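Local coordinates for protein adenosine kinase (Sinorhizobium meliloti, PDB 3UBO) that probably transfers a phosphate from ATP to adenosine to make AMP, as a nucleoside kinase of the pfkB family, at residues F26-I40 with F120-L133. Residues are numbered along the deposited sequence; the frame is centred on the assembly and turned at random.
Sequences FLEENGIIKGAMNLI and FVTEDGERSMNTYL. With ADN (adenosine), chain C.
Asn-38 and Met-129 illustrate how a side chain can add a second donor to a carbonyl already used by a parallel strand ladder. The Met-129 carbonyl O accepts from the backbone N of Asn-38 and also from its ND2, a bond modelled very short and of doubtful length. Asn-38 OD1 takes the Ile-33 N-H at 2.9 Å, nearly straight at 168°, tying the preceding loop to the strand; together the two bonds would settle the amide's rotation. Backbone bonds from Met-129 N to Ala-36 O, Thr-131 N to Asn-38 O and Ile-40 N to Thr-131 O continue the ladder. Asn-130 lies beside Asn-38, pointing the same way, their amide planes 29° apart. Ile-32 crosses Asn-130 at about a right angle, its CD1 meeting Asn-130 ND2 and, at 3.7 Å, Phe-120 CD2. From its helix, Phe-26 packs onto the face carrying Asn-38 and Asn-130, CE1 over the centre of the Phe-120 ring, 3.9 Å from Phe-120 CZ. Met-37, Met-129 and Thr-131 occupy the other face and line the adenosine pocket: Thr-131 OG1, hydrogen-bonded to Ser-117, lies 3.0 Å from adenosine N7. In the turn before strand 37-39, Gly-35 N donates to Ser-128 OG at 2.9 Å. Lys-34, with CG anti to the backbone N (chi1 -165°) and extended beyond, carries NZ to the syn lone pair of Asp-124 OD2 in a salt bridge; Asp-24 is its second partner. Strand 37-39, outermost within this chain, edges a mixed sheet, consistent with the ribokinase-type lid, beside strand 127-132, which pairs antiparallel with 116-121; helix 42-50 packs against Asn-130 and Ile-40, and helix 192-197 touches Met-37 and Leu-39.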
ATOM      1  N   PHE A  26      -7.848 -16.401  13.818  1.00 59.65           N
ATOM      2  CA  PHE A  26      -8.337 -15.036  13.846  1.00 57.85           C
ATOM      3  C   PHE A  26      -9.718 -14.880  13.237  1.00 57.44           C
ATOM      4  O   PHE A  26     -10.538 -14.127  13.728  1.00 57.23           O
ATOM      5  CB  PHE A  26      -7.402 -14.088  13.120  1.00 57.00           C
ATOM      6  CG  PHE A  26      -7.796 -12.675  13.253  1.00 54.13           C
ATOM      7  CD1 PHE A  26      -8.846 -12.163  12.499  1.00 55.25           C
ATOM      8  CD2 PHE A  26      -7.166 -11.860  14.164  1.00 51.51           C
ATOM      9  CE1 PHE A  26      -9.252 -10.803  12.621  1.00 53.23           C
ATOM     10  CE2 PHE A  26      -7.553 -10.520  14.312  1.00 55.55           C
ATOM     11  CZ  PHE A  26      -8.609  -9.981  13.538  1.00 51.95           C
ATOM     12  N   LEU A  27      -9.972 -15.567  12.152  1.00 57.60           N
ATOM     13  CA  LEU A  27     -11.230 -15.393  11.481  1.00 57.02           C
ATOM     14  C   LEU A  27     -12.346 -16.066  12.258  1.00 56.54           C
ATOM     15  O   LEU A  27     -13.422 -15.525  12.317  1.00 58.62           O
ATOM     16  CB  LEU A  27     -11.163 -15.921  10.044  1.00 58.74           C
ATOM     17  CG  LEU A  27     -10.032 -15.392   9.165  1.00 56.84           C
ATOM     18  CD1 LEU A  27     -10.020 -16.146   7.872  1.00 54.02           C
ATOM     19  CD2 LEU A  27     -10.156 -13.885   8.955  1.00 55.46           C
ATOM     20  N   GLU A  28     -12.114 -17.212  12.874  1.00 56.66           N
ATOM     21  CA  GLU A  28     -13.183 -17.813  13.670  1.00 58.30           C
ATOM     22  C   GLU A  28     -13.371 -16.997  14.926  1.00 59.37           C
ATOM     23  O   GLU A  28     -14.508 -16.724  15.287  1.00 55.45           O
ATOM     24  CB  GLU A  28     -12.952 -19.288  14.063  1.00 61.53           C
ATOM     25  CG  GLU A  28     -12.155 -20.152  13.035  1.00 67.21           C
ATOM     26  CD  GLU A  28     -11.572 -21.427  13.690  1.00 76.90           C
ATOM     27  OE1 GLU A  28     -12.027 -21.670  14.853  1.00 79.96           O
ATOM     28  OE2 GLU A  28     -10.694 -22.162  13.087  1.00 73.05           O
ATOM     29  N   GLU A  29     -12.284 -16.599  15.596  1.00 58.21           N
ATOM     30  CA  GLU A  29     -12.448 -15.788  16.804  1.00 58.40           C
ATOM     31  C   GLU A  29     -13.269 -14.534  16.606  1.00 60.19           C
ATOM     32  O   GLU A  29     -13.978 -14.099  17.543  1.00 58.12           O
ATOM     33  CB  GLU A  29     -11.135 -15.451  17.478  1.00 60.36           C
ATOM     34  CG  GLU A  29     -10.577 -16.660  18.244  1.00 64.18           C
ATOM     35  CD  GLU A  29      -9.023 -16.616  18.484  1.00 68.05           C
ATOM     36  OE1 GLU A  29      -8.449 -15.465  18.721  1.00 62.92           O
ATOM     37  OE2 GLU A  29      -8.413 -17.760  18.428  1.00 64.74           O
ATOM     38  N   ASN A  30     -13.214 -13.962  15.389  1.00 60.15           N
ATOM     39  CA  ASN A  30     -13.993 -12.760  15.091  1.00 55.70           C
ATOM     40  C   ASN A  30     -15.220 -13.005  14.240  1.00 56.98           C
ATOM     41  O   ASN A  30     -15.815 -12.063  13.688  1.00 57.41           O
ATOM     42  CB  ASN A  30     -13.106 -11.716  14.450  1.00 55.01           C
ATOM     43  CG  ASN A  30     -12.020 -11.247  15.382  1.00 57.10           C
ATOM     44  OD1 ASN A  30     -12.244 -10.331  16.190  1.00 58.52           O
ATOM     45  ND2 ASN A  30     -10.838 -11.884  15.308  1.00 55.78           N
ATOM     46  N   GLY A  31     -15.634 -14.256  14.126  1.00 56.17           N
ATOM     47  CA  GLY A  31     -16.849 -14.560  13.385  1.00 55.33           C
ATOM     48  C   GLY A  31     -16.838 -13.945  11.986  1.00 57.14           C
ATOM     49  O   GLY A  31     -17.873 -13.469  11.513  1.00 54.06           O
ATOM     50  N   ILE A  32     -15.677 -13.932  11.331  1.00 53.66           N
ATOM     51  CA  ILE A  32     -15.575 -13.479   9.959  1.00 54.31           C
ATOM     52  C   ILE A  32     -15.688 -14.687   9.034  1.00 57.32           C
ATOM     53  O   ILE A  32     -15.118 -15.752   9.328  1.00 54.83           O
ATOM     54  CB  ILE A  32     -14.202 -12.931   9.706  1.00 54.37           C
ATOM     55  CG1 ILE A  32     -13.850 -11.884  10.746  1.00 50.82           C
ATOM     56  CG2 ILE A  32     -14.035 -12.511   8.256  1.00 53.57           C
ATOM     57  CD1 ILE A  32     -12.695 -10.957  10.370  1.00 48.96           C
ATOM     58  N   ILE A  33     -16.403 -14.543   7.909  1.00 58.09           N
ATOM     59  CA  ILE A  33     -16.542 -15.695   6.964  1.00 58.77           C
ATOM     60  C   ILE A  33     -15.321 -15.798   6.058  1.00 55.98           C
ATOM     61  O   ILE A  33     -14.947 -14.826   5.402  1.00 56.55           O
ATOM     62  CB  ILE A  33     -17.872 -15.625   6.123  1.00 58.16           C
ATOM     63  CG1 ILE A  33     -19.023 -15.247   7.057  1.00 54.74           C
ATOM     64  CG2 ILE A  33     -18.136 -16.948   5.287  1.00 48.87           C
ATOM     65  CD1 ILE A  33     -20.280 -15.188   6.344  1.00 58.85           C
ATOM     66  N   LYS A  34     -14.652 -16.938   6.065  1.00 55.30           N
ATOM     67  CA  LYS A  34     -13.471 -17.031   5.224  1.00 55.58           C
ATOM     68  C   LYS A  34     -13.920 -16.963   3.758  1.00 57.40           C
ATOM     69  O   LYS A  34     -14.810 -17.700   3.369  1.00 57.56           O
ATOM     70  CB  LYS A  34     -12.733 -18.318   5.497  1.00 53.20           C
ATOM     71  CG  LYS A  34     -11.327 -18.310   4.934  1.00 56.68           C
ATOM     72  CD  LYS A  34     -10.543 -19.564   5.191  1.00 52.28           C
ATOM     73  CE  LYS A  34      -9.159 -19.517   4.518  1.00 55.99           C
ATOM     74  NZ  LYS A  34      -8.313 -20.763   4.852  1.00 54.21           N
ATOM     75  N   GLY A  35     -13.307 -16.090   2.982  1.00 56.28           N
ATOM     76  CA  GLY A  35     -13.538 -16.035   1.563  1.00 54.57           C
ATOM     77  C   GLY A  35     -14.568 -15.034   1.136  1.00 58.34           C
ATOM     78  O   GLY A  35     -14.551 -14.557   0.026  1.00 57.74           O
ATOM     79  N   ALA A  36     -15.462 -14.709   2.042  1.00 58.04           N
ATOM     80  CA  ALA A  36     -16.630 -13.919   1.734  1.00 56.43           C
ATOM     81  C   ALA A  36     -16.419 -12.431   1.854  1.00 59.21           C
ATOM     82  O   ALA A  36     -15.373 -11.980   2.251  1.00 58.83           O
ATOM     83  CB  ALA A  36     -17.735 -14.333   2.641  1.00 56.99           C
HETATM   84  N   MSE A  37     -17.446 -11.673   1.525  1.00 55.15           N
HETATM   85  CA  MSE A  37     -17.455 -10.275   1.831  1.00 56.98           C
HETATM   86  C   MSE A  37     -18.431 -10.083   2.932  1.00 59.80           C
HETATM   87  O   MSE A  37     -19.586 -10.385   2.793  1.00 59.25           O
HETATM   88  CB  MSE A  37     -17.980  -9.450   0.700  1.00 57.73           C
HETATM   89  CG  MSE A  37     -19.279  -8.852   1.106  1.00 64.07           C
HETATM   90 SE   MSE A  37     -19.212  -7.049   1.514  1.00 75.57          SE
HETATM   91  CE  MSE A  37     -20.796  -6.593   0.692  1.00 58.99           C
ATOM     92  N   ASN A  38     -17.913  -9.620   4.065  1.00 59.39           N
ATOM     93  CA  ASN A  38     -18.708  -9.400   5.260  1.00 55.24           C
ATOM     94  C   ASN A  38     -19.083  -7.934   5.380  1.00 56.59           C
ATOM     95  O   ASN A  38     -18.240  -7.049   5.230  1.00 56.40           O
ATOM     96  CB  ASN A  38     -17.946  -9.854   6.505  1.00 54.36           C
ATOM     97  CG  ASN A  38     -17.434 -11.277   6.389  1.00 56.19           C
ATOM     98  OD1 ASN A  38     -17.929 -12.183   7.058  1.00 60.01           O
ATOM     99  ND2 ASN A  38     -16.437 -11.478   5.535  1.00 56.42           N
ATOM    100  N   LEU A  39     -20.356  -7.689   5.646  1.00 57.22           N
ATOM    101  CA  LEU A  39     -20.870  -6.364   5.707  1.00 56.04           C
ATOM    102  C   LEU A  39     -20.926  -5.946   7.129  1.00 55.65           C
ATOM    103  O   LEU A  39     -21.447  -6.643   7.956  1.00 55.32           O
ATOM    104  CB  LEU A  39     -22.260  -6.359   5.146  1.00 58.20           C
ATOM    105  CG  LEU A  39     -22.341  -6.062   3.673  1.00 57.60           C
ATOM    106  CD1 LEU A  39     -23.691  -6.416   3.254  1.00 55.72           C
ATOM    107  CD2 LEU A  39     -22.068  -4.631   3.415  1.00 55.34           C
ATOM    108  N   ILE A  40     -20.389  -4.781   7.395  1.00 52.93           N
ATOM    109  CA  ILE A  40     -20.222  -4.307   8.746  1.00 53.61           C
ATOM    110  C   ILE A  40     -20.603  -2.825   8.894  1.00 50.82           C
ATOM    111  O   ILE A  40     -20.376  -1.997   7.971  1.00 49.04           O
ATOM    112  CB  ILE A  40     -18.714  -4.479   9.190  1.00 50.86           C
ATOM    113  CG1 ILE A  40     -17.820  -3.436   8.508  1.00 50.09           C
ATOM    114  CG2 ILE A  40     -18.275  -5.835   8.965  1.00 48.57           C
ATOM    115  CD1 ILE A  40     -16.340  -3.606   8.739  1.00 48.16           C
ATOM    116  N   PHE A 120      -8.521  -9.329   5.406  1.00 48.40           N
ATOM    117  CA  PHE A 120      -7.629 -10.274   6.031  1.00 49.88           C
ATOM    118  C   PHE A 120      -7.209 -11.432   5.123  1.00 52.51           C
ATOM    119  O   PHE A 120      -8.027 -12.290   4.798  1.00 55.21           O
ATOM    120  CB  PHE A 120      -8.254 -10.834   7.318  1.00 51.62           C
ATOM    121  CG  PHE A 120      -8.554  -9.764   8.360  1.00 50.44           C
ATOM    122  CD1 PHE A 120      -7.510  -9.184   9.105  1.00 51.05           C
ATOM    123  CD2 PHE A 120      -9.874  -9.354   8.599  1.00 48.53           C
ATOM    124  CE1 PHE A 120      -7.785  -8.184  10.064  1.00 55.53           C
ATOM    125  CE2 PHE A 120     -10.184  -8.370   9.530  1.00 50.02           C
ATOM    126  CZ  PHE A 120      -9.144  -7.737  10.260  1.00 53.37           C
ATOM    127  N   VAL A 121      -5.923 -11.483   4.764  1.00 50.24           N
ATOM    128  CA  VAL A 121      -5.395 -12.514   3.902  1.00 49.30           C
ATOM    129  C   VAL A 121      -4.817 -13.695   4.705  1.00 50.60           C
ATOM    130  O   VAL A 121      -3.958 -13.516   5.539  1.00 51.96           O
ATOM    131  CB  VAL A 121      -4.330 -11.930   2.949  1.00 48.96           C
ATOM    132  CG1 VAL A 121      -4.018 -12.913   1.819  1.00 51.64           C
ATOM    133  CG2 VAL A 121      -4.795 -10.634   2.348  1.00 48.04           C
ATOM    134  N   THR A 122      -5.270 -14.911   4.453  1.00 50.22           N
ATOM    135  CA  THR A 122      -4.659 -16.047   5.117  1.00 50.48           C
ATOM    136  C   THR A 122      -3.468 -16.641   4.390  1.00 50.89           C
ATOM    137  O   THR A 122      -3.055 -16.141   3.346  1.00 53.04           O
ATOM    138  CB  THR A 122      -5.696 -17.101   5.513  1.00 53.18           C
ATOM    139  OG1 THR A 122      -6.664 -17.276   4.464  1.00 52.42           O
ATOM    140  CG2 THR A 122      -6.387 -16.623   6.782  1.00 54.27           C
ATOM    141  N   GLU A 123      -2.866 -17.680   4.950  1.00 52.79           N
ATOM    142  CA  GLU A 123      -1.583 -18.168   4.381  1.00 52.39           C
ATOM    143  C   GLU A 123      -1.809 -18.703   2.947  1.00 51.13           C
ATOM    144  O   GLU A 123      -0.954 -18.587   2.083  1.00 47.23           O
ATOM    145  CB  GLU A 123      -0.885 -19.194   5.296  1.00 51.83           C
ATOM    146  N   ASP A 124      -3.021 -19.211   2.708  1.00 52.10           N
ATOM    147  CA  ASP A 124      -3.389 -19.801   1.431  1.00 47.80           C
ATOM    148  C   ASP A 124      -3.722 -18.775   0.358  1.00 51.27           C
ATOM    149  O   ASP A 124      -4.025 -19.146  -0.761  1.00 52.44           O
ATOM    150  CB  ASP A 124      -4.537 -20.807   1.611  1.00 46.21           C
ATOM    151  CG  ASP A 124      -5.677 -20.266   2.454  1.00 51.20           C
ATOM    152  OD1 ASP A 124      -5.888 -19.044   2.426  1.00 50.73           O
ATOM    153  OD2 ASP A 124      -6.369 -21.058   3.116  1.00 49.34           O
ATOM    154  N   GLY A 125      -3.712 -17.485   0.691  1.00 51.36           N
ATOM    155  CA  GLY A 125      -3.889 -16.474  -0.327  1.00 49.34           C
ATOM    156  C   GLY A 125      -5.361 -16.194  -0.425  1.00 52.11           C
ATOM    157  O   GLY A 125      -5.773 -15.309  -1.188  1.00 52.92           O
ATOM    158  N   GLU A 126      -6.160 -16.915   0.355  1.00 50.82           N
ATOM    159  CA  GLU A 126      -7.578 -16.614   0.473  1.00 52.16           C
ATOM    160  C   GLU A 126      -7.705 -15.253   1.141  1.00 55.73           C
ATOM    161  O   GLU A 126      -6.788 -14.814   1.834  1.00 55.17           O
ATOM    162  CB  GLU A 126      -8.291 -17.683   1.301  1.00 54.49           C
ATOM    163  CG  GLU A 126      -9.095 -18.675   0.475  1.00 60.47           C
ATOM    164  CD  GLU A 126      -9.480 -18.126  -0.884  1.00 63.85           C
ATOM    165  OE1 GLU A 126     -10.378 -17.260  -0.945  1.00 60.66           O
ATOM    166  OE2 GLU A 126      -8.883 -18.559  -1.892  1.00 58.08           O
ATOM    167  N   ARG A 127      -8.830 -14.579   0.934  1.00 54.47           N
ATOM    168  CA  ARG A 127      -8.987 -13.267   1.449  1.00 53.63           C
ATOM    169  C   ARG A 127     -10.383 -13.191   2.032  1.00 57.46           C
ATOM    170  O   ARG A 127     -11.321 -13.709   1.453  1.00 57.91           O
ATOM    171  CB  ARG A 127      -8.706 -12.230   0.348  1.00 54.92           C
ATOM    172  CG  ARG A 127      -9.511 -12.388  -0.928  1.00 56.18           C
ATOM    173  CD  ARG A 127     -10.829 -11.648  -0.787  1.00 60.46           C
ATOM    174  NE  ARG A 127     -11.682 -11.620  -1.995  1.00 61.82           N
ATOM    175  CZ  ARG A 127     -12.821 -12.295  -2.156  1.00 59.75           C
ATOM    176  NH1 ARG A 127     -13.291 -13.096  -1.191  1.00 54.25           N
ATOM    177  NH2 ARG A 127     -13.473 -12.168  -3.304  1.00 58.18           N
ATOM    178  N   SER A 128     -10.515 -12.571   3.207  1.00 58.60           N
ATOM    179  CA  SER A 128     -11.817 -12.447   3.896  1.00 55.77           C
ATOM    180  C   SER A 128     -12.136 -10.969   4.155  1.00 54.53           C
ATOM    181  O   SER A 128     -11.342 -10.244   4.782  1.00 54.18           O
ATOM    182  CB  SER A 128     -11.868 -13.293   5.179  1.00 54.26           C
ATOM    183  OG  SER A 128     -11.616 -14.643   4.871  1.00 54.02           O
HETATM  184  N   MSE A 129     -13.254 -10.493   3.612  1.00 52.90           N
HETATM  185  CA  MSE A 129     -13.433  -9.071   3.581  1.00 52.41           C
HETATM  186  C   MSE A 129     -14.563  -8.582   4.531  1.00 54.33           C
HETATM  187  O   MSE A 129     -15.494  -9.306   4.836  1.00 54.45           O
HETATM  188  CB  MSE A 129     -13.621  -8.599   2.156  1.00 53.97           C
HETATM  189  CG  MSE A 129     -12.421  -8.772   1.224  1.00 59.79           C
HETATM  190 SE   MSE A 129     -12.863  -8.402  -0.727  1.00 74.76          SE
HETATM  191  CE  MSE A 129     -14.394  -9.710  -0.692  1.00 60.99           C
ATOM    192  N   ASN A 130     -14.448  -7.354   5.007  1.00 51.73           N
ATOM    193  CA  ASN A 130     -15.338  -6.882   6.007  1.00 51.94           C
ATOM    194  C   ASN A 130     -15.432  -5.427   5.665  1.00 51.97           C
ATOM    195  O   ASN A 130     -14.500  -4.632   5.887  1.00 50.56           O
ATOM    196  CB  ASN A 130     -14.715  -7.075   7.391  1.00 53.69           C
ATOM    197  CG  ASN A 130     -14.588  -8.536   7.804  1.00 53.84           C
ATOM    198  OD1 ASN A 130     -15.570  -9.157   8.252  1.00 53.39           O
ATOM    199  ND2 ASN A 130     -13.356  -9.076   7.712  1.00 50.65           N
ATOM    200  N   THR A 131     -16.582  -5.085   5.095  1.00 55.27           N
ATOM    201  CA  THR A 131     -16.731  -3.833   4.336  1.00 53.22           C
ATOM    202  C   THR A 131     -17.763  -3.000   4.958  1.00 50.43           C
ATOM    203  O   THR A 131     -18.844  -3.489   5.257  1.00 52.96           O
ATOM    204  CB  THR A 131     -17.109  -4.104   2.846  1.00 53.20           C
ATOM    205  OG1 THR A 131     -16.046  -4.864   2.246  1.00 55.15           O
ATOM    206  CG2 THR A 131     -17.223  -2.829   2.102  1.00 50.36           C
ATOM    207  N   TYR A 132     -17.395  -1.753   5.189  1.00 48.41           N
ATOM    208  CA  TYR A 132     -18.306  -0.769   5.708  1.00 48.55           C
ATOM    209  C   TYR A 132     -18.586   0.172   4.521  1.00 50.32           C
ATOM    210  O   TYR A 132     -17.659   0.773   3.965  1.00 50.30           O
ATOM    211  CB  TYR A 132     -17.723  -0.038   6.963  1.00 44.85           C
ATOM    212  CG  TYR A 132     -18.336   1.346   7.211  1.00 48.17           C
ATOM    213  CD1 TYR A 132     -19.689   1.486   7.563  1.00 47.09           C
ATOM    214  CD2 TYR A 132     -17.590   2.517   7.037  1.00 47.78           C
ATOM    215  CE1 TYR A 132     -20.266   2.735   7.763  1.00 45.37           C
ATOM    216  CE2 TYR A 132     -18.147   3.744   7.246  1.00 49.10           C
ATOM    217  CZ  TYR A 132     -19.501   3.866   7.615  1.00 49.25           C
ATOM    218  OH  TYR A 132     -20.087   5.131   7.810  1.00 50.39           O
ATOM    219  N   LEU A 133     -19.859   0.332   4.155  1.00 49.98           N
ATOM    220  CA  LEU A 133     -20.190   1.006   2.903  1.00 49.83           C
ATOM    221  C   LEU A 133     -19.968   2.518   2.857  1.00 52.33           C
ATOM    222  O   LEU A 133     -19.782   3.076   1.777  1.00 51.83           O
ATOM    223  CB  LEU A 133     -21.588   0.618   2.473  1.00 48.28           C
ATOM    224  CG  LEU A 133     -21.628  -0.858   2.123  1.00 53.69           C
ATOM    225  CD1 LEU A 133     -23.020  -1.527   2.219  1.00 52.94           C
ATOM    226  CD2 LEU A 133     -21.005  -0.978   0.759  1.00 52.31           C
TER
HETATM  227  O5' ADN C 353     -12.866  -8.825  -5.155  1.00 62.56           O
HETATM  228  C5' ADN C 353     -11.755  -7.875  -4.942  1.00 59.20           C
HETATM  229  C4' ADN C 353     -12.194  -6.496  -4.341  1.00 57.27           C
HETATM  230  O4' ADN C 353     -13.468  -6.539  -3.688  1.00 60.11           O
HETATM  231  C3' ADN C 353     -11.324  -5.524  -3.385  1.00 55.91           C
HETATM  232  O3' ADN C 353     -10.244  -4.730  -3.812  1.00 58.64           O
HETATM  233  C2' ADN C 353     -12.432  -4.710  -2.636  1.00 56.50           C
HETATM  234  O2' ADN C 353     -12.275  -3.275  -2.640  1.00 55.59           O
HETATM  235  C1' ADN C 353     -13.656  -5.231  -3.278  1.00 59.74           C
HETATM  236  N9  ADN C 353     -14.815  -5.225  -2.335  1.00 61.81           N
HETATM  237  C8  ADN C 353     -14.989  -5.794  -1.040  1.00 62.11           C
HETATM  238  N7  ADN C 353     -16.336  -5.628  -0.621  1.00 59.29           N
HETATM  239  C5  ADN C 353     -16.993  -4.963  -1.672  1.00 62.73           C
HETATM  240  C6  ADN C 353     -18.330  -4.504  -1.828  1.00 61.53           C
HETATM  241  N6  ADN C 353     -19.331  -4.722  -0.818  1.00 60.93           N
HETATM  242  N1  ADN C 353     -18.677  -3.842  -3.061  1.00 61.70           N
HETATM  243  C2  ADN C 353     -17.694  -3.654  -4.086  1.00 60.08           C
HETATM  244  N3  ADN C 353     -16.353  -4.095  -3.972  1.00 58.33           N
HETATM  245  C4  ADN C 353     -16.035  -4.725  -2.745  1.00 60.90           C